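Local atomic coordinates of erythrocyte membrane protein 1 (Plasmodium falciparum, PDB entry 2XU0), a protein that probably binds host cell-surface receptors in adhesion of infected red cells, the part here being its N-terminal segment joined to the first Duffy-binding-like domain. Residues 47-52 and 257-262; 171-176 and 190-195; 435-440 and 450-455. The protein carries 10 engineered substitutions. All coordinates share one frame; numbering follows the deposited sequence.

Contact 1: 47-52 and 257-262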
ATOM      1  N   GLN A  47      14.663 -17.543  23.350  1.00 54.22           N
ATOM      2  CA  GLN A  47      13.569 -17.372  24.325  1.00 53.82           C
ATOM      3  C   GLN A  47      12.359 -16.667  23.685  1.00 57.40           C
ATOM      4  O   GLN A  47      11.250 -16.720  24.228  1.00 56.56           O
ATOM      5  CB  GLN A  47      14.043 -16.565  25.559  1.00 55.13           C
ATOM      6  CG  GLN A  47      14.665 -17.409  26.660  0.50 72.27           C
ATOM      7  CD  GLN A  47      16.113 -17.702  26.387  0.50 90.52           C
ATOM      8  OE1 GLN A  47      16.460 -18.679  25.716  0.50 86.82           O
ATOM      9  NE2 GLN A  47      16.995 -16.859  26.898  0.50 82.88           N
ATOM     10  N   LEU A  48      12.594 -15.981  22.548  1.00 53.55           N
ATOM     11  CA  LEU A  48      11.592 -15.238  21.780  1.00 51.89           C
ATOM     12  C   LEU A  48      11.215 -16.013  20.530  1.00 56.70           C
ATOM     13  O   LEU A  48      10.195 -15.716  19.906  1.00 56.12           O
ATOM     14  CB  LEU A  48      12.130 -13.851  21.396  1.00 51.14           C
ATOM     15  CG  LEU A  48      12.406 -12.838  22.518  1.00 54.43           C
ATOM     16  CD1 LEU A  48      12.748 -11.511  21.933  1.00 53.89           C
ATOM     17  CD2 LEU A  48      11.210 -12.682  23.453  1.00 55.25           C
ATOM     18  N   LYS A  49      12.031 -17.021  20.175  1.00 54.99           N
ATOM     19  CA  LYS A  49      11.793 -17.879  19.026  1.00 56.38           C
ATOM     20  C   LYS A  49      10.561 -18.740  19.260  1.00 64.05           C
ATOM     21  O   LYS A  49      10.444 -19.398  20.295  1.00 64.09           O
ATOM     22  CB  LYS A  49      13.034 -18.732  18.721  1.00 59.22           C
ATOM     23  CG  LYS A  49      12.932 -19.549  17.433  1.00 76.22           C
ATOM     24  CD  LYS A  49      13.630 -18.879  16.250  1.00 82.88           C
ATOM     25  CE  LYS A  49      13.776 -19.812  15.073  1.00 85.19           C
ATOM     26  NZ  LYS A  49      12.465 -20.183  14.480  1.00 85.36           N
ATOM     27  N   GLY A  50       9.632 -18.673  18.319  1.00 63.51           N
ATOM     28  CA  GLY A  50       8.385 -19.419  18.382  1.00 64.45           C
ATOM     29  C   GLY A  50       8.457 -20.747  17.660  1.00 71.46           C
ATOM     30  O   GLY A  50       8.893 -20.814  16.508  1.00 70.80           O
ATOM     31  N   THR A  51       8.023 -21.806  18.334  1.00 71.13           N
ATOM     32  CA  THR A  51       7.985 -23.161  17.794  1.00 72.10           C
ATOM     33  C   THR A  51       6.569 -23.720  17.935  1.00 77.18           C
ATOM     34  O   THR A  51       6.033 -23.780  19.049  1.00 76.92           O
ATOM     35  CB  THR A  51       9.188 -24.019  18.276  1.00 83.15           C
ATOM     36  OG1 THR A  51       9.354 -25.147  17.420  1.00 87.11           O
ATOM     37  CG2 THR A  51       9.095 -24.465  19.732  1.00 80.78           C
ATOM     38  N   LEU A  52       5.933 -24.017  16.785  1.00 74.23           N
ATOM     39  CA  LEU A  52       4.564 -24.538  16.698  1.00103.68           C
ATOM     40  C   LEU A  52       4.484 -26.007  17.121  1.00133.42           C
ATOM     41  O   LEU A  52       4.392 -26.306  18.312  1.00 90.83           O
ATOM     42  CB  LEU A  52       4.020 -24.352  15.264  1.00103.60           C
ATOM     43  CG  LEU A  52       2.971 -23.247  15.005  1.00107.94           C
ATOM     44  CD1 LEU A  52       1.554 -23.758  15.184  1.00107.95           C
ATOM     45  CD2 LEU A  52       3.229 -21.986  15.824  1.00110.21           C
ATOM     46  N   TRP A 257       9.476  -9.700  16.564  1.00 33.38           N
ATOM     47  CA  TRP A 257       9.130  -9.638  15.149  1.00 30.94           C
ATOM     48  C   TRP A 257      10.284 -10.133  14.294  1.00 34.29           C
ATOM     49  O   TRP A 257      10.118 -11.036  13.478  1.00 33.24           O
ATOM     50  CB  TRP A 257       8.703  -8.219  14.717  1.00 28.38           C
ATOM     51  CG  TRP A 257       8.405  -8.154  13.240  1.00 27.83           C
ATOM     52  CD1 TRP A 257       9.245  -7.713  12.259  1.00 30.16           C
ATOM     53  CD2 TRP A 257       7.312  -8.802  12.569  1.00 27.65           C
ATOM     54  NE1 TRP A 257       8.676  -7.915  11.019  1.00 28.40           N
ATOM     55  CE2 TRP A 257       7.522  -8.645  11.176  1.00 30.08           C
ATOM     56  CE3 TRP A 257       6.157  -9.476  13.013  1.00 28.56           C
ATOM     57  CZ2 TRP A 257       6.584  -9.061  10.231  1.00 29.29           C
ATOM     58  CZ3 TRP A 257       5.226  -9.895  12.074  1.00 29.76           C
ATOM     59  CH2 TRP A 257       5.451  -9.705  10.699  1.00 30.44           C
ATOM     60  N   THR A 258      11.448  -9.521  14.481  1.00 31.38           N
ATOM     61  CA  THR A 258      12.670  -9.842  13.762  1.00 30.96           C
ATOM     62  C   THR A 258      12.991 -11.324  13.810  1.00 33.49           C
ATOM     63  O   THR A 258      13.356 -11.890  12.781  1.00 31.36           O
ATOM     64  CB  THR A 258      13.800  -8.964  14.283  1.00 38.83           C
ATOM     65  OG1 THR A 258      13.415  -7.605  14.054  1.00 40.59           O
ATOM     66  CG2 THR A 258      15.128  -9.240  13.582  1.00 41.03           C
ATOM     67  N   ILE A 259      12.817 -11.946  14.990  1.00 31.36           N
ATOM     68  CA  ILE A 259      13.110 -13.352  15.204  1.00 32.37           C
ATOM     69  C   ILE A 259      12.126 -14.278  14.502  1.00 38.61           C
ATOM     70  O   ILE A 259      12.545 -15.277  13.913  1.00 39.90           O
ATOM     71  CB  ILE A 259      13.303 -13.657  16.718  1.00 35.96           C
ATOM     72  CG1 ILE A 259      14.670 -13.110  17.213  1.00 35.48           C
ATOM     73  CG2 ILE A 259      13.193 -15.168  17.018  1.00 38.91           C
ATOM     74  CD1 ILE A 259      14.669 -12.664  18.719  1.00 40.51           C
ATOM     75  N   ASN A 260      10.833 -13.927  14.508  1.00 34.72           N
ATOM     76  CA  ASN A 260       9.812 -14.788  13.930  1.00 34.81           C
ATOM     77  C   ASN A 260       9.326 -14.405  12.560  1.00 38.12           C
ATOM     78  O   ASN A 260       8.478 -15.112  12.020  1.00 39.22           O
ATOM     79  CB  ASN A 260       8.635 -14.912  14.909  1.00 39.44           C
ATOM     80  CG  ASN A 260       9.026 -15.577  16.204  1.00 50.13           C
ATOM     81  OD1 ASN A 260       9.131 -16.797  16.287  1.00 46.93           O
ATOM     82  ND2 ASN A 260       9.357 -14.789  17.202  1.00 37.17           N
ATOM     83  N   ARG A 261       9.823 -13.293  11.987  1.00 34.26           N
ATOM     84  CA  ARG A 261       9.339 -12.793  10.687  1.00 33.87           C
ATOM     85  C   ARG A 261       9.384 -13.800   9.549  1.00 35.47           C
ATOM     86  O   ARG A 261       8.511 -13.783   8.695  1.00 34.09           O
ATOM     87  CB  ARG A 261       9.996 -11.451  10.296  1.00 34.62           C
ATOM     88  CG  ARG A 261      11.483 -11.557   9.940  1.00 38.77           C
ATOM     89  CD  ARG A 261      12.128 -10.197   9.743  1.00 33.03           C
ATOM     90  NE  ARG A 261      11.682  -9.525   8.518  1.00 25.98           N
ATOM     91  CZ  ARG A 261      12.253  -9.659   7.330  1.00 33.92           C
ATOM     92  NH1 ARG A 261      13.290 -10.475   7.172  1.00 32.51           N
ATOM     93  NH2 ARG A 261      11.798  -8.979   6.293  1.00 23.98           N
ATOM     94  N   GLU A 262      10.389 -14.693   9.553  1.00 33.53           N
ATOM     95  CA  GLU A 262      10.561 -15.700   8.516  1.00 33.00           C
ATOM     96  C   GLU A 262       9.400 -16.688   8.458  1.00 34.34           C
ATOM     97  O   GLU A 262       8.882 -16.900   7.375  1.00 33.65           O
ATOM     98  CB  GLU A 262      11.901 -16.412   8.679  1.00 34.97           C
ATOM     99  CG  GLU A 262      12.146 -17.415   7.572  1.00 43.72           C
ATOM    100  CD  GLU A 262      13.396 -18.243   7.772  1.00 65.28           C
ATOM    101  OE1 GLU A 262      13.284 -19.490   7.786  1.00 74.67           O
ATOM    102  OE2 GLU A 262      14.489 -17.646   7.903  1.00 50.84           O
TER
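Asn260 and Ile259, neighbours on helix 249-268, receive the loop 47-52, one by polar bonds and the other by apolar contact. Two hydrogen bonds make up the polar half, and both use the side-chain amide of Asn260. ND2 of Asn260 donates to the backbone O of Leu48 at 3.0 Å. The bond is nearly straight at 170°, with the acceptor in the amide plane, although the donor stands 34° out of the carbonyl plane of Leu48. On the other branch, OD1 of Asn260 takes the backbone N-H of Gly50 at 2.8 Å; that donor lies in the carbonyl plane, on a lone pair, and the bond is more bent. One flat amide thus reads a backbone C=O and a backbone N-H two residues further along the loop. The same ND2 also donates to Trp256 O in its own helix, which helps fix the rotation of the amide, and Gly50 O is taken by Gln263 NE2 one helical turn on.

The apolar half is Ile259, whose CB points at the loop. Its CG2, anti to the backbone N, presses on the Lys49 backbone at CA (3.7 Å), and the Lys49 chain, bent at its second torsion (98°), brings CD to 3.8 Å from the same CG2 of Ile259. The other branch ends in CD1, which meets CB of Leu48 at 3.9 Å, the two side chains crossing at about a right angle. Leu48 also touches Leu252 and Tyr240, whereas Lys49 is exposed.

Since the polar bonds on the loop side go to main-chain atoms, they should hold the path of the loop at Leu48 to Gly50 without depending on its side chains, while the Ile259 methyls pack on Leu48 and Lys49 beside the buried amide.

Contact 2: 171-176 and 190-195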
ATOM      1  N   TYR A 171      -7.022 -14.056   1.818  1.00 35.81           N
ATOM      2  CA  TYR A 171      -7.878 -13.010   1.253  1.00 34.66           C
ATOM      3  C   TYR A 171      -7.164 -12.330   0.104  1.00 36.76           C
ATOM      4  O   TYR A 171      -7.750 -12.196  -0.967  1.00 33.95           O
ATOM      5  CB  TYR A 171      -8.368 -11.951   2.291  1.00 36.39           C
ATOM      6  CG  TYR A 171      -8.997 -10.778   1.561  1.00 39.75           C
ATOM      7  CD1 TYR A 171     -10.323 -10.826   1.141  1.00 42.02           C
ATOM      8  CD2 TYR A 171      -8.217  -9.710   1.116  1.00 40.42           C
ATOM      9  CE1 TYR A 171     -10.864  -9.830   0.325  1.00 42.39           C
ATOM     10  CE2 TYR A 171      -8.735  -8.734   0.270  1.00 41.22           C
ATOM     11  CZ  TYR A 171     -10.071  -8.776  -0.091  1.00 45.21           C
ATOM     12  OH  TYR A 171     -10.592  -7.795  -0.893  1.00 39.20           O
ATOM     13  N   ILE A 172      -5.901 -11.831   0.340  1.00 35.10           N
ATOM     14  CA  ILE A 172      -5.180 -11.075  -0.694  1.00 34.47           C
ATOM     15  C   ILE A 172      -5.116 -11.847  -1.983  1.00 38.18           C
ATOM     16  O   ILE A 172      -5.451 -11.315  -3.038  1.00 37.88           O
ATOM     17  CB  ILE A 172      -3.747 -10.597  -0.243  1.00 36.75           C
ATOM     18  CG1 ILE A 172      -3.758  -9.617   0.973  1.00 36.46           C
ATOM     19  CG2 ILE A 172      -2.899 -10.099  -1.428  1.00 35.23           C
ATOM     20  CD1 ILE A 172      -4.402  -8.321   0.777  1.00 37.07           C
ATOM     21  N   VAL A 173      -4.632 -13.089  -1.907  1.00 38.26           N
ATOM     22  CA  VAL A 173      -4.465 -13.936  -3.102  1.00 37.94           C
ATOM     23  C   VAL A 173      -5.792 -14.153  -3.818  1.00 43.99           C
ATOM     24  O   VAL A 173      -5.832 -14.100  -5.047  1.00 44.22           O
ATOM     25  CB  VAL A 173      -3.779 -15.278  -2.742  1.00 39.63           C
ATOM     26  CG1 VAL A 173      -3.846 -16.273  -3.907  1.00 39.57           C
ATOM     27  CG2 VAL A 173      -2.342 -15.050  -2.302  1.00 38.13           C
ATOM     28  N   ASN A 174      -6.879 -14.384  -3.060  1.00 42.73           N
ATOM     29  CA  ASN A 174      -8.172 -14.672  -3.707  1.00 44.09           C
ATOM     30  C   ASN A 174      -9.012 -13.505  -4.190  1.00 48.72           C
ATOM     31  O   ASN A 174     -10.032 -13.722  -4.844  1.00 48.92           O
ATOM     32  CB  ASN A 174      -8.960 -15.741  -2.937  1.00 49.03           C
ATOM     33  CG  ASN A 174      -8.258 -17.078  -2.993  1.00 61.06           C
ATOM     34  OD1 ASN A 174      -8.111 -17.680  -4.067  1.00 55.00           O
ATOM     35  ND2 ASN A 174      -7.708 -17.515  -1.864  1.00 48.73           N
ATOM     36  N   ASP A 175      -8.563 -12.264  -3.934  1.00 44.86           N
ATOM     37  CA  ASP A 175      -9.309 -11.099  -4.383  1.00 43.30           C
ATOM     38  C   ASP A 175      -8.446 -10.101  -5.129  1.00 44.44           C
ATOM     39  O   ASP A 175      -8.940  -9.068  -5.590  1.00 42.44           O
ATOM     40  CB  ASP A 175     -10.061 -10.463  -3.204  1.00 45.32           C
ATOM     41  CG  ASP A 175     -11.235  -9.605  -3.632  1.00 62.34           C
ATOM     42  OD1 ASP A 175     -12.082 -10.100  -4.415  1.00 64.06           O
ATOM     43  OD2 ASP A 175     -11.268  -8.416  -3.254  1.00 69.75           O
ATOM     44  N   HIS A 176      -7.151 -10.438  -5.310  1.00 40.54           N
ATOM     45  CA  HIS A 176      -6.202  -9.550  -5.985  1.00 38.22           C
ATOM     46  C   HIS A 176      -6.583  -9.268  -7.429  1.00 41.08           C
ATOM     47  O   HIS A 176      -6.954 -10.192  -8.125  1.00 40.86           O
ATOM     48  CB  HIS A 176      -4.764 -10.098  -5.903  1.00 37.20           C
ATOM     49  CG  HIS A 176      -3.743  -9.041  -6.170  1.00 39.07           C
ATOM     50  ND1 HIS A 176      -3.385  -8.701  -7.456  1.00 39.90           N
ATOM     51  CD2 HIS A 176      -3.073  -8.247  -5.306  1.00 40.19           C
ATOM     52  CE1 HIS A 176      -2.512  -7.717  -7.343  1.00 39.35           C
ATOM     53  NE2 HIS A 176      -2.294  -7.409  -6.066  1.00 40.25           N
ATOM     54  N   THR A 190       3.727  -8.388  -4.045  1.00 28.74           N
ATOM     55  CA  THR A 190       3.852  -6.969  -3.590  1.00 30.02           C
ATOM     56  C   THR A 190       2.741  -6.658  -2.553  1.00 33.98           C
ATOM     57  O   THR A 190       3.040  -6.107  -1.495  1.00 32.11           O
ATOM     58  CB  THR A 190       3.808  -5.997  -4.806  1.00 34.98           C
ATOM     59  OG1 THR A 190       4.993  -6.207  -5.576  1.00 33.06           O
ATOM     60  CG2 THR A 190       3.760  -4.519  -4.398  1.00 37.24           C
ATOM     61  N   SER A 191       1.462  -7.046  -2.847  1.00 32.30           N
ATOM     62  CA  SER A 191       0.366  -6.775  -1.905  1.00 32.14           C
ATOM     63  C   SER A 191       0.539  -7.541  -0.621  1.00 33.05           C
ATOM     64  O   SER A 191       0.280  -6.988   0.450  1.00 33.09           O
ATOM     65  CB  SER A 191      -0.999  -7.029  -2.540  1.00 38.12           C
ATOM     66  OG  SER A 191      -1.184  -6.097  -3.589  1.00 45.53           O
ATOM     67  N   LEU A 192       1.044  -8.803  -0.713  1.00 28.69           N
ATOM     68  CA  LEU A 192       1.373  -9.607   0.455  1.00 27.87           C
ATOM     69  C   LEU A 192       2.486  -8.945   1.256  1.00 31.53           C
ATOM     70  O   LEU A 192       2.437  -8.965   2.483  1.00 33.79           O
ATOM     71  CB  LEU A 192       1.822 -11.026   0.045  1.00 28.59           C
ATOM     72  CG  LEU A 192       0.725 -12.000  -0.465  1.00 33.36           C
ATOM     73  CD1 LEU A 192       1.345 -13.369  -0.798  1.00 32.96           C
ATOM     74  CD2 LEU A 192      -0.365 -12.176   0.555  1.00 33.87           C
ATOM     75  N   ALA A 193       3.501  -8.384   0.592  1.00 25.24           N
ATOM     76  CA  ALA A 193       4.615  -7.695   1.307  1.00 25.05           C
ATOM     77  C   ALA A 193       4.060  -6.464   2.069  1.00 29.03           C
ATOM     78  O   ALA A 193       4.498  -6.161   3.180  1.00 28.46           O
ATOM     79  CB  ALA A 193       5.662  -7.266   0.314  1.00 25.80           C
ATOM     80  N   ARG A 194       3.035  -5.814   1.503  1.00 26.64           N
ATOM     81  CA  ARG A 194       2.410  -4.659   2.147  1.00 26.52           C
ATOM     82  C   ARG A 194       1.647  -5.045   3.389  1.00 29.04           C
ATOM     83  O   ARG A 194       1.722  -4.321   4.371  1.00 28.48           O
ATOM     84  CB  ARG A 194       1.532  -3.895   1.170  1.00 26.42           C
ATOM     85  CG  ARG A 194       2.335  -3.205   0.105  1.00 27.98           C
ATOM     86  CD  ARG A 194       1.363  -2.564  -0.819  1.00 31.57           C
ATOM     87  NE  ARG A 194       2.033  -1.740  -1.808  1.00 33.09           N
ATOM     88  CZ  ARG A 194       1.641  -1.651  -3.064  1.00 40.68           C
ATOM     89  NH1 ARG A 194       0.595  -2.348  -3.488  1.00 35.65           N
ATOM     90  NH2 ARG A 194       2.283  -0.868  -3.908  1.00 25.07           N
ATOM     91  N   SER A 195       0.936  -6.202   3.366  1.00 26.44           N
ATOM     92  CA  SER A 195       0.208  -6.717   4.520  1.00 26.19           C
ATOM     93  C   SER A 195       1.168  -7.233   5.561  1.00 26.85           C
ATOM     94  O   SER A 195       0.950  -7.031   6.742  1.00 27.89           O
ATOM     95  CB  SER A 195      -0.783  -7.809   4.098  1.00 29.30           C
ATOM     96  OG  SER A 195      -1.930  -7.179   3.562  1.00 34.56           O
TER
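The His176 imidazole has the hydroxyl of Ser191 at its edge, in the ring plane. NE2 of His176 and OG of Ser191 are 3.0 Å apart and hydrogen-bonded, and either could be the donor. Carbon CD2 of the ring is also close to that OG, at 3.3 Å. With CG of His176 anti to its backbone N (chi1 -161°), the ring reaches across from the first residue beyond helix 154-175. At the other nitrogen, ND1 is hydrogen-bonded to the backbone N of Asp178, and the ring of Phe105 meets the imidazole with planes at about 55°.

Away from the ring, the axes of segments 171-175 and 190-195 run roughly antiparallel, 152° between their directions, and approach to 10.0 Å. Ile172 points at the partner helix and touches three of its residues. Its CB lies 3.8 Å from CD2 of Leu192, the two side chains lying alongside and pointing opposite ways. CG2 of Ile172 rests on CB of Ser191, also at 3.8 Å, and CD1 of Ile172 approaches OG of Ser195 at 3.9 Å. That hydroxyl has its hydrogen bonds with Glu168 and Arg134. Val173 adds a looser touch, CG2 to CD1 of Leu192 at 4.3 Å.

Buried hydroxyls and imidazole nitrogens are thus matched with polar partners around apolar packing of Ile172 and Val173 on Leu192, and gripping the ring at both nitrogens should restrict its rotation.

Contact 3: 435-440 and 450-455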
ATOM      1  N   LEU A 435       9.879   9.666  -7.206  1.00 29.12           N
ATOM      2  CA  LEU A 435       9.858   8.217  -6.931  1.00 28.49           C
ATOM      3  C   LEU A 435       8.432   7.662  -7.135  1.00 31.86           C
ATOM      4  O   LEU A 435       8.273   6.556  -7.671  1.00 32.35           O
ATOM      5  CB  LEU A 435      10.330   7.923  -5.494  1.00 28.17           C
ATOM      6  CG  LEU A 435      11.744   8.376  -5.091  1.00 33.36           C
ATOM      7  CD1 LEU A 435      12.108   7.858  -3.687  1.00 32.92           C
ATOM      8  CD2 LEU A 435      12.806   8.024  -6.152  1.00 32.76           C
ATOM      9  N   LEU A 436       7.405   8.440  -6.726  1.00 27.10           N
ATOM     10  CA  LEU A 436       6.009   8.042  -6.892  1.00 26.94           C
ATOM     11  C   LEU A 436       5.661   7.986  -8.374  1.00 31.31           C
ATOM     12  O   LEU A 436       5.012   7.028  -8.798  1.00 34.09           O
ATOM     13  CB  LEU A 436       5.032   8.940  -6.097  1.00 26.22           C
ATOM     14  CG  LEU A 436       5.214   8.977  -4.572  1.00 29.66           C
ATOM     15  CD1 LEU A 436       4.206   9.898  -3.962  1.00 29.70           C
ATOM     16  CD2 LEU A 436       5.146   7.563  -3.929  1.00 28.61           C
ATOM     17  N   ASN A 437       6.138   8.966  -9.157  1.00 25.77           N
ATOM     18  CA  ASN A 437       6.001   9.004 -10.634  1.00 27.86           C
ATOM     19  C   ASN A 437       6.575   7.743 -11.268  1.00 32.60           C
ATOM     20  O   ASN A 437       6.080   7.278 -12.290  1.00 31.80           O
ATOM     21  CB  ASN A 437       6.774  10.216 -11.232  1.00 26.09           C
ATOM     22  CG  ASN A 437       6.133  11.550 -10.938  1.00 35.09           C
ATOM     23  OD1 ASN A 437       5.042  11.610 -10.356  1.00 31.63           O
ATOM     24  ND2 ASN A 437       6.816  12.656 -11.272  1.00 26.46           N
ATOM     25  N   ASN A 438       7.625   7.201 -10.652  1.00 30.17           N
ATOM     26  CA  ASN A 438       8.370   6.053 -11.171  1.00 30.55           C
ATOM     27  C   ASN A 438       7.798   4.707 -10.838  1.00 33.95           C
ATOM     28  O   ASN A 438       8.405   3.718 -11.217  1.00 34.40           O
ATOM     29  CB  ASN A 438       9.810   6.111 -10.675  1.00 29.31           C
ATOM     30  CG  ASN A 438      10.608   7.240 -11.234  1.00 44.45           C
ATOM     31  OD1 ASN A 438      10.366   7.693 -12.346  1.00 35.27           O
ATOM     32  ND2 ASN A 438      11.596   7.689 -10.472  1.00 38.16           N
ATOM     33  N   GLY A 439       6.688   4.657 -10.104  1.00 30.94           N
ATOM     34  CA  GLY A 439       6.086   3.389  -9.699  1.00 31.06           C
ATOM     35  C   GLY A 439       5.634   2.522 -10.852  1.00 33.28           C
ATOM     36  O   GLY A 439       5.400   3.030 -11.947  1.00 33.01           O
ATOM     37  N   LYS A 440       5.496   1.211 -10.626  1.00 31.19           N
ATOM     38  CA  LYS A 440       5.053   0.275 -11.675  1.00 31.32           C
ATOM     39  C   LYS A 440       3.800   0.799 -12.438  1.00 35.45           C
ATOM     40  O   LYS A 440       3.837   0.980 -13.667  1.00 35.58           O
ATOM     41  CB  LYS A 440       4.798  -1.115 -11.067  1.00 34.27           C
ATOM     42  CG  LYS A 440       4.594  -2.238 -12.090  1.00 48.15           C
ATOM     43  CD  LYS A 440       4.136  -3.545 -11.431  1.00 55.45           C
ATOM     44  CE  LYS A 440       5.283  -4.490 -11.168  1.00 71.25           C
ATOM     45  NZ  LYS A 440       4.813  -5.828 -10.698  1.00 81.38           N
ATOM     46  N   ASN A 450      -1.083  12.441 -20.963  1.00 77.08           N
ATOM     47  CA  ASN A 450      -1.579  11.786 -19.747  1.00 75.04           C
ATOM     48  C   ASN A 450      -0.500  11.115 -18.861  1.00 71.06           C
ATOM     49  O   ASN A 450      -0.779  10.103 -18.207  1.00 70.54           O
ATOM     50  CB  ASN A 450      -2.742  10.827 -20.073  1.00 79.86           C
ATOM     51  CG  ASN A 450      -2.415   9.736 -21.066  1.00110.51           C
ATOM     52  OD1 ASN A 450      -2.954   9.703 -22.173  1.00108.70           O
ATOM     53  ND2 ASN A 450      -1.565   8.791 -20.682  1.00102.84           N
ATOM     54  N   LYS A 451       0.716  11.688 -18.826  1.00 61.45           N
ATOM     55  CA  LYS A 451       1.769  11.150 -17.982  1.00 58.85           C
ATOM     56  C   LYS A 451       1.564  11.625 -16.544  1.00 55.21           C
ATOM     57  O   LYS A 451       1.283  12.801 -16.315  1.00 54.83           O
ATOM     58  CB  LYS A 451       3.191  11.452 -18.526  1.00 62.75           C
ATOM     59  CG  LYS A 451       3.603  12.934 -18.623  1.00 86.96           C
ATOM     60  CD  LYS A 451       4.484  13.412 -17.448  1.00 97.62           C
ATOM     61  CE  LYS A 451       5.973  13.354 -17.719  1.00107.52           C
ATOM     62  NZ  LYS A 451       6.513  11.972 -17.604  1.00116.75           N
ATOM     63  N   ILE A 452       1.673  10.699 -15.581  1.00 44.85           N
ATOM     64  CA  ILE A 452       1.528  11.001 -14.165  1.00 40.57           C
ATOM     65  C   ILE A 452       2.738  11.798 -13.701  1.00 40.70           C
ATOM     66  O   ILE A 452       3.873  11.373 -13.933  1.00 41.06           O
ATOM     67  CB  ILE A 452       1.353   9.697 -13.342  1.00 41.78           C
ATOM     68  CG1 ILE A 452       0.060   8.906 -13.742  1.00 42.18           C
ATOM     69  CG2 ILE A 452       1.445   9.969 -11.849  1.00 39.33           C
ATOM     70  CD1 ILE A 452      -1.340   9.529 -13.367  1.00 46.08           C
ATOM     71  N   ASP A 453       2.492  12.966 -13.065  1.00 32.60           N
ATOM     72  CA  ASP A 453       3.539  13.822 -12.500  1.00 29.05           C
ATOM     73  C   ASP A 453       2.986  14.486 -11.267  1.00 33.08           C
ATOM     74  O   ASP A 453       2.261  15.495 -11.361  1.00 33.92           O
ATOM     75  CB  ASP A 453       4.102  14.833 -13.517  1.00 28.98           C
ATOM     76  CG  ASP A 453       5.311  15.643 -13.031  1.00 34.22           C
ATOM     77  OD1 ASP A 453       5.761  15.426 -11.887  1.00 34.53           O
ATOM     78  OD2 ASP A 453       5.816  16.470 -13.803  1.00 44.93           O
ATOM     79  N   PHE A 454       3.321  13.905 -10.103  1.00 27.64           N
ATOM     80  CA  PHE A 454       2.898  14.375  -8.788  1.00 26.55           C
ATOM     81  C   PHE A 454       3.452  15.760  -8.450  1.00 33.53           C
ATOM     82  O   PHE A 454       2.899  16.434  -7.569  1.00 33.32           O
ATOM     83  CB  PHE A 454       3.134  13.331  -7.696  1.00 26.44           C
ATOM     84  CG  PHE A 454       2.247  12.106  -7.886  1.00 27.95           C
ATOM     85  CD1 PHE A 454       0.860  12.197  -7.742  1.00 28.86           C
ATOM     86  CD2 PHE A 454       2.799  10.872  -8.219  1.00 27.83           C
ATOM     87  CE1 PHE A 454       0.040  11.066  -7.918  1.00 29.73           C
ATOM     88  CE2 PHE A 454       1.987   9.751  -8.423  1.00 30.17           C
ATOM     89  CZ  PHE A 454       0.615   9.852  -8.264  1.00 29.68           C
ATOM     90  N   ASN A 455       4.529  16.188  -9.171  1.00 29.06           N
ATOM     91  CA  ASN A 455       5.112  17.522  -9.039  1.00 29.61           C
ATOM     92  C   ASN A 455       4.307  18.554  -9.861  1.00 33.86           C
ATOM     93  O   ASN A 455       4.587  19.732  -9.780  1.00 34.83           O
ATOM     94  CB  ASN A 455       6.596  17.533  -9.439  1.00 29.90           C
ATOM     95  CG  ASN A 455       7.494  16.835  -8.466  1.00 36.79           C
ATOM     96  OD1 ASN A 455       8.307  15.965  -8.821  1.00 38.15           O
ATOM     97  ND2 ASN A 455       7.338  17.150  -7.210  1.00 29.71           N
TER
HETATM   98  O   HOH W   1       5.087   8.969 -14.344  1.00 38.75           O
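Asn437, the last helical residue of 429-437, reaches into the loop 450-455 with CG beside its backbone N (chi1 -71°). Its CB passes the backbone O of Ile452 at 4.1 Å, and CG lies about equally far from that O and from the N of Phe454. Beyond CG the amide divides. OD1 of Asn437 accepts the backbone N-H of Phe454 at 2.9 Å, almost straight at 175°, in the carbonyl plane and on a lone pair. The same OD1 comes within 3.2 Å of CD2 of Phe454, the amide and ring planes being only 26° apart. ND2 of Asn437 donates to OD1 of Asp453 at 3.0 Å, in a more bent bond that meets the carboxylate from above its plane.

Leu436 adds an apolar touch, CB to CD2 of Phe454 at 3.6 Å, and itself packs on Phe316 of helix 311-338. A water lies within hydrogen-bonding distance of both Asn437 O (2.8 Å) and Ile452 O (2.7 Å) and can bridge the two carbonyls.

Asp453 OD1 also accepts from the backbone N of Asn455, which arrives from the face of the carboxylate opposite to Asn437. That bond, from the nitrogen two residues on, defines an Asx turn; here it shapes the chain ahead of helix 457-460, in the C-terminal Duffy-binding-like subdomain, while an asparagine at a helix end bridges to it.

Overall arrangement
Contact 1 opens first along the chain, and contact 2 falls within the long excursion between its two segments; contact 3 follows both. Contacts 1 and 2 have centres about 22 Å apart, and helix 154-175 ties them: it carries 171-176, and its Leu158 touches Asn260. Helix 186-204 likewise carries 190-195 and packs on Trp257. The centre of contact 3 lies about 23 Å from that of contact 2 and about 38 Å from that of contact 1, across the chain's centre from the latter. Helix 311-338 packs on both Leu436 and Arg194 of 190-195. Contact 1 joins the N-terminal segment to the Duffy-binding region, contact 2 pairs two of that region's helices, and contact 3 ties a helix end to a loop within the C-terminal subdomain.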